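Local coordinates for hypothetical protein (Pseudomonas aeruginosa, PDB 1U69) that is of unknown function but belongs to the PhnB-like proteins of the glyoxalase clan and has been proposed as a potential drug-resistance protein, at residues 82-87 and 91-96; 95-100 and 118-123. All blocks are in the same frame, centred on the assembly; numbering follows the deposited sequence.

Contact 1: residues 82-87 and 91-96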
loop_
_atom_site.group_PDB
_atom_site.type_symbol
_atom_site.label_atom_id
_atom_site.label_comp_id
_atom_site.label_asym_id
_atom_site.label_seq_id
_atom_site.Cartn_x
_atom_site.Cartn_y
_atom_site.Cartn_z
ATOM N N VAL A 82 -0.186 13.297 1.018
ATOM C CA VAL A 82 1.162 12.796 0.844
ATOM C C VAL A 82 1.879 12.913 2.176
ATOM O O VAL A 82 1.975 13.994 2.745
ATOM C CB VAL A 82 1.930 13.607 -0.230
ATOM C CG1 VAL A 82 3.361 13.101 -0.346
ATOM C CG2 VAL A 82 1.202 13.551 -1.583
ATOM N N ALA A 83 2.353 11.784 2.674
ATOM C CA ALA A 83 3.038 11.716 3.961
ATOM C C ALA A 83 4.501 12.069 3.766
ATOM O O ALA A 83 5.163 11.485 2.916
ATOM C CB ALA A 83 2.911 10.342 4.544
ATOM N N THR A 84 5.012 13.020 4.545
ATOM C CA THR A 84 6.436 13.397 4.414
ATOM C C THR A 84 7.209 13.073 5.700
ATOM O O THR A 84 6.666 13.095 6.802
ATOM C CB THR A 84 6.602 14.879 4.015
ATOM O OG1 THR A 84 5.884 15.731 4.918
ATOM C CG2 THR A 84 5.970 15.158 2.667
ATOM N N ASP A 85 8.499 12.757 5.572
ATOM C CA ASP A 85 9.285 12.368 6.748
ATOM C C ASP A 85 10.142 13.484 7.346
ATOM O O ASP A 85 10.628 13.335 8.459
ATOM C CB ASP A 85 10.202 11.188 6.429
ATOM C CG ASP A 85 9.567 9.848 6.733
ATOM O OD1 ASP A 85 8.492 9.791 7.393
ATOM O OD2 ASP A 85 10.102 8.792 6.341
ATOM N N ASP A 86 10.330 14.580 6.619
ATOM C CA ASP A 86 11.081 15.714 7.163
ATOM C C ASP A 86 10.700 17.047 6.520
ATOM O O ASP A 86 9.889 17.091 5.593
ATOM C CB ASP A 86 12.596 15.456 7.057
ATOM C CG ASP A 86 13.078 15.211 5.631
ATOM O OD1 ASP A 86 12.486 15.703 4.650
ATOM O OD2 ASP A 86 14.099 14.540 5.396
ATOM N N GLN A 87 11.308 18.133 7.001
ATOM C CA GLN A 87 10.944 19.469 6.553
ATOM C C GLN A 87 11.395 19.692 5.127
ATOM O O GLN A 87 10.720 20.387 4.375
ATOM C CB GLN A 87 11.536 20.544 7.475
ATOM C CG GLN A 87 10.930 21.922 7.296
ATOM C CD GLN A 87 9.468 21.953 7.661
ATOM O OE1 GLN A 87 9.110 21.635 8.788
ATOM N NE2 GLN A 87 8.615 22.307 6.700
ATOM N N ASP A 91 8.867 20.951 2.312
ATOM C CA ASP A 91 9.031 22.186 1.568
ATOM C C ASP A 91 9.116 21.951 0.076
ATOM O O ASP A 91 8.523 22.685 -0.705
ATOM C CB ASP A 91 10.303 22.929 2.013
ATOM C CG ASP A 91 10.236 23.393 3.442
ATOM O OD1 ASP A 91 9.152 23.318 4.056
ATOM O OD2 ASP A 91 11.243 23.836 4.045
ATOM N N ARG A 92 9.845 20.918 -0.326
ATOM C CA ARG A 92 10.081 20.695 -1.746
ATOM C C ARG A 92 8.777 20.416 -2.470
ATOM O O ARG A 92 8.530 20.963 -3.544
ATOM C CB ARG A 92 11.076 19.551 -1.979
ATOM C CG ARG A 92 11.441 19.392 -3.432
ATOM C CD ARG A 92 12.348 18.194 -3.709
ATOM N NE ARG A 92 11.669 16.886 -3.732
ATOM C CZ ARG A 92 10.830 16.472 -4.691
ATOM N NH1 ARG A 92 10.527 17.256 -5.730
ATOM N NH2 ARG A 92 10.303 15.247 -4.618
ATOM N N LEU A 93 7.933 19.570 -1.877
ATOM C CA LEU A 93 6.708 19.140 -2.527
ATOM C C LEU A 93 5.663 20.247 -2.509
ATOM O O LEU A 93 4.993 20.501 -3.516
ATOM C CB LEU A 93 6.189 17.851 -1.868
ATOM C CG LEU A 93 7.054 16.599 -2.099
ATOM C CD1 LEU A 93 6.352 15.364 -1.507
ATOM C CD2 LEU A 93 7.342 16.392 -3.564
ATOM N N TRP A 94 5.528 20.899 -1.374
ATOM C CA TRP A 94 4.621 22.044 -1.241
ATOM C C TRP A 94 4.960 23.126 -2.278
ATOM O O TRP A 94 4.103 23.598 -3.024
ATOM C CB TRP A 94 4.731 22.604 0.174
ATOM C CG TRP A 94 4.011 23.909 0.393
ATOM C CD1 TRP A 94 4.491 25.162 0.155
ATOM C CD2 TRP A 94 2.685 24.082 0.901
ATOM N NE1 TRP A 94 3.553 26.109 0.484
ATOM C CE2 TRP A 94 2.426 25.467 0.939
ATOM C CE3 TRP A 94 1.685 23.202 1.330
ATOM C CZ2 TRP A 94 1.220 25.994 1.394
ATOM C CZ3 TRP A 94 0.488 23.723 1.754
ATOM C CH2 TRP A 94 0.264 25.104 1.802
ATOM N N ASN A 95 6.229 23.485 -2.342
ATOM C CA ASN A 95 6.664 24.524 -3.262
ATOM C C ASN A 95 6.468 24.118 -4.718
ATOM O O ASN A 95 6.098 24.946 -5.548
ATOM C CB ASN A 95 8.115 24.875 -3.000
ATOM C CG ASN A 95 8.302 25.684 -1.734
ATOM O OD1 ASN A 95 7.387 26.377 -1.267
ATOM N ND2 ASN A 95 9.495 25.588 -1.156
ATOM N N ALA A 96 6.703 22.849 -5.028
ATOM C CA ALA A 96 6.533 22.367 -6.397
ATOM C C ALA A 96 5.113 22.549 -6.899
ATOM O O ALA A 96 4.904 23.062 -8.000
ATOM C CB ALA A 96 6.950 20.908 -6.500
#

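Contact 2: residues 95-100 and 118-123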
loop_
_atom_site.group_PDB
_atom_site.type_symbol
_atom_site.label_atom_id
_atom_site.label_comp_id
_atom_site.label_asym_id
_atom_site.label_seq_id
_atom_site.Cartn_x
_atom_site.Cartn_y
_atom_site.Cartn_z
ATOM N N ASN A 95 6.229 23.485 -2.342
ATOM C CA ASN A 95 6.664 24.524 -3.262
ATOM C C ASN A 95 6.468 24.118 -4.718
ATOM O O ASN A 95 6.098 24.946 -5.548
ATOM C CB ASN A 95 8.115 24.875 -3.000
ATOM C CG ASN A 95 8.302 25.684 -1.734
ATOM O OD1 ASN A 95 7.387 26.377 -1.267
ATOM N ND2 ASN A 95 9.495 25.588 -1.156
ATOM N N ALA A 96 6.703 22.849 -5.028
ATOM C CA ALA A 96 6.533 22.367 -6.397
ATOM C C ALA A 96 5.113 22.549 -6.899
ATOM O O ALA A 96 4.904 23.062 -8.000
ATOM C CB ALA A 96 6.950 20.908 -6.500
ATOM N N ILE A 97 4.140 22.157 -6.069
ATOM C CA ILE A 97 2.728 22.228 -6.435
ATOM C C ILE A 97 2.295 23.689 -6.530
ATOM O O ILE A 97 1.634 24.104 -7.489
ATOM C CB ILE A 97 1.852 21.433 -5.415
ATOM C CG1 ILE A 97 2.212 19.937 -5.448
ATOM C CG2 ILE A 97 0.379 21.633 -5.687
ATOM C CD1 ILE A 97 1.933 19.210 -4.143
ATOM N N VAL A 98 2.657 24.470 -5.527
ATOM C CA VAL A 98 2.196 25.841 -5.414
ATOM C C VAL A 98 2.848 26.714 -6.490
ATOM O O VAL A 98 2.182 27.511 -7.157
ATOM C CB VAL A 98 2.501 26.397 -3.998
ATOM C CG1 VAL A 98 2.260 27.915 -3.927
ATOM C CG2 VAL A 98 1.642 25.679 -2.964
ATOM N N ASP A 99 4.137 26.524 -6.692
ATOM C CA ASP A 99 4.851 27.377 -7.631
ATOM C C ASP A 99 4.424 27.145 -9.074
ATOM O O ASP A 99 4.433 28.077 -9.851
ATOM C CB ASP A 99 6.355 27.167 -7.553
ATOM C CG ASP A 99 6.952 27.627 -6.240
ATOM O OD1 ASP A 99 6.333 28.451 -5.518
ATOM O OD2 ASP A 99 8.062 27.189 -5.872
ATOM N N ASN A 100 4.114 25.912 -9.458
ATOM C CA ASN A 100 3.756 25.644 -10.857
ATOM C C ASN A 100 2.301 25.967 -11.145
ATOM O O ASN A 100 1.515 25.073 -11.454
ATOM C CB ASN A 100 4.060 24.201 -11.264
ATOM C CG ASN A 100 3.614 23.887 -12.702
ATOM O OD1 ASN A 100 3.955 24.606 -13.658
ATOM N ND2 ASN A 100 2.842 22.819 -12.855
ATOM N N TRP A 118 -3.941 18.849 -3.073
ATOM C CA TRP A 118 -2.921 18.014 -2.454
ATOM C C TRP A 118 -2.776 18.441 -1.006
ATOM O O TRP A 118 -2.928 19.617 -0.704
ATOM C CB TRP A 118 -1.573 18.208 -3.165
ATOM C CG TRP A 118 -1.579 17.751 -4.573
ATOM C CD1 TRP A 118 -2.069 18.428 -5.648
ATOM C CD2 TRP A 118 -1.099 16.501 -5.072
ATOM N NE1 TRP A 118 -1.916 17.679 -6.790
ATOM C CE2 TRP A 118 -1.323 16.491 -6.464
ATOM C CE3 TRP A 118 -0.493 15.384 -4.483
ATOM C CZ2 TRP A 118 -0.965 15.419 -7.277
ATOM C CZ3 TRP A 118 -0.146 14.312 -5.295
ATOM C CH2 TRP A 118 -0.391 14.336 -6.674
ATOM N N GLN A 119 -2.498 17.485 -0.123
ATOM C CA GLN A 119 -2.090 17.758 1.249
ATOM C C GLN A 119 -0.662 17.246 1.409
ATOM O O GLN A 119 -0.382 16.089 1.121
ATOM C CB GLN A 119 -2.985 17.039 2.251
ATOM C CG GLN A 119 -4.439 17.472 2.248
ATOM C CD GLN A 119 -5.241 16.607 3.190
ATOM O OE1 GLN A 119 -4.935 16.566 4.383
ATOM N NE2 GLN A 119 -6.243 15.890 2.669
ATOM N N ILE A 120 0.252 18.119 1.827
ATOM C CA ILE A 120 1.613 17.735 2.113
ATOM C C ILE A 120 1.700 17.692 3.632
ATOM O O ILE A 120 1.783 18.726 4.291
ATOM C CB ILE A 120 2.632 18.725 1.497
ATOM C CG1 ILE A 120 2.342 18.964 -0.004
ATOM C CG2 ILE A 120 4.045 18.219 1.737
ATOM C CD1 ILE A 120 2.258 17.746 -0.853
ATOM N N THR A 121 1.588 16.476 4.160
ATOM C CA THR A 121 1.275 16.226 5.567
ATOM C C THR A 121 2.382 15.423 6.242
ATOM O O THR A 121 2.478 14.217 6.062
ATOM C CB THR A 121 -0.048 15.441 5.664
ATOM O OG1 THR A 121 -1.079 16.147 4.968
ATOM C CG2 THR A 121 -0.545 15.340 7.107
ATOM N N PRO A 122 3.226 16.081 7.023
ATOM C CA PRO A 122 4.270 15.354 7.749
ATOM C C PRO A 122 3.696 14.210 8.588
ATOM O O PRO A 122 2.669 14.392 9.234
ATOM C CB PRO A 122 4.883 16.444 8.627
ATOM C CG PRO A 122 4.661 17.680 7.862
ATOM C CD PRO A 122 3.296 17.532 7.254
ATOM N N ARG A 123 4.321 13.031 8.560
ATOM C CA ARG A 123 3.846 11.924 9.389
ATOM C C ARG A 123 3.783 12.331 10.874
ATOM O O ARG A 123 2.935 11.847 11.616
ATOM C CB ARG A 123 4.742 10.691 9.222
ATOM C CG ARG A 123 4.477 9.913 7.949
ATOM C CD ARG A 123 4.825 8.405 8.034
ATOM N NE ARG A 123 4.576 7.700 6.768
ATOM C CZ ARG A 123 5.344 7.812 5.694
ATOM N NH1 ARG A 123 6.410 8.603 5.713
ATOM N NH2 ARG A 123 5.049 7.152 4.587
#

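Contact 1: residues 82-87 and 91-96
Asp91 grips Gln87, one helical turn back, by backbone and side chain together. Its N donates to Gln87 O at 2.8 Å, the i to i+4 bond of an alpha-helix, while Gln87 NE2 donates a hydrogen bond to Asp91 OD1 at 2.9 Å. That second bond is nearly straight, with an N-H...O angle of 164°. The acceptor lies in the amide plane of Gln87, yet the amide nitrogen reaches the syn side of the carboxylate oxygen from 34° out of the carboxylate plane. A bend about the CB-CG bond (chi2 64°) helps bring the Gln87 amide alongside the carboxylate. Both groups have further partners: Arg149 forms a salt bridge with Asp91 OD1, and the amide of Gln87 bonds to the backbone of Ile150 and Ile152, so the first turn of the helix also holds the C-terminal part of the chain. Leu93, on the face turned to the sheet, is the apolar half of the contact. Its CD1 meets Val82 CG1 at 3.9 Å, the two side chains crossing at about a right angle, and lies 4.2 Å from Thr84 CG2. That methyl faces the leucine, while Thr84 OG1 is hydrogen-bonded to Thr90 OG1. Strand 78-84, the turn ending at Asp86, which caps the helix at Glu89 N, and helix 87-99 form the opening beta-alpha step of a beta-alpha-beta-beta-beta arrangement, consistent with the glyoxalase clan.

Contact 2: residues 95-100 and 118-123
Ile97 carries the helix side of this contact alone, and both of its branches take part. With chi1 at -63°, CG1 is anti to the carbonyl carbon, and an extended chi2 of 153° sends CD1 out to the strand. There it meets Ile120 CD1 at 3.6 Å, the two isoleucines reaching toward each other tip to tip. The same methyl lies 3.8 Å from Trp118 CB, so one methyl touches two residues that point from the same side of the strand. The other branch, CG2, is 4.0 Å from Trp118 CD1. Ile97 and Trp118 cross at about a right angle, and Ile97 CG1 lies over one face of the indole. Ile120 is bent at chi2 (-54°), and its CD1 ends up facing the methyl of Ile97. The contact is wholly apolar, and the indole N-H is satisfied apart from it, by Asp112 OD2. Around this pair of segments the tryptophan stacks with Phe28 and meets Tyr24 edge to face. Ile97 also packs on Cys110 of strand 109-111, so the helix end reaches two adjacent strands, while Ile120 touches Leu93 of the helix and Thr84 of strand 78-84.

Overall arrangement
The two contacts show how one helix can be fastened to a sheet at successive turns. Their centres are about 6 Å apart and both use helix 87-99: contact 1 its N-terminal part, contact 2 its C-terminal end. The segments overlap at Asn95 and Ala96, while the touching residues Leu93 and Ile97 lie one turn apart. Along the chain, strand 78-84 leads into the helix, and strand 117-122 returns after two short strands. The returning strand runs parallel beside the first, with Val82 N 2.8 Å from Gln119 O, a probable hydrogen bond. The helix packs over these two strands of a four-stranded sheet. Val82 also pairs with a strand of the second subunit, carrying the sheet across the interface.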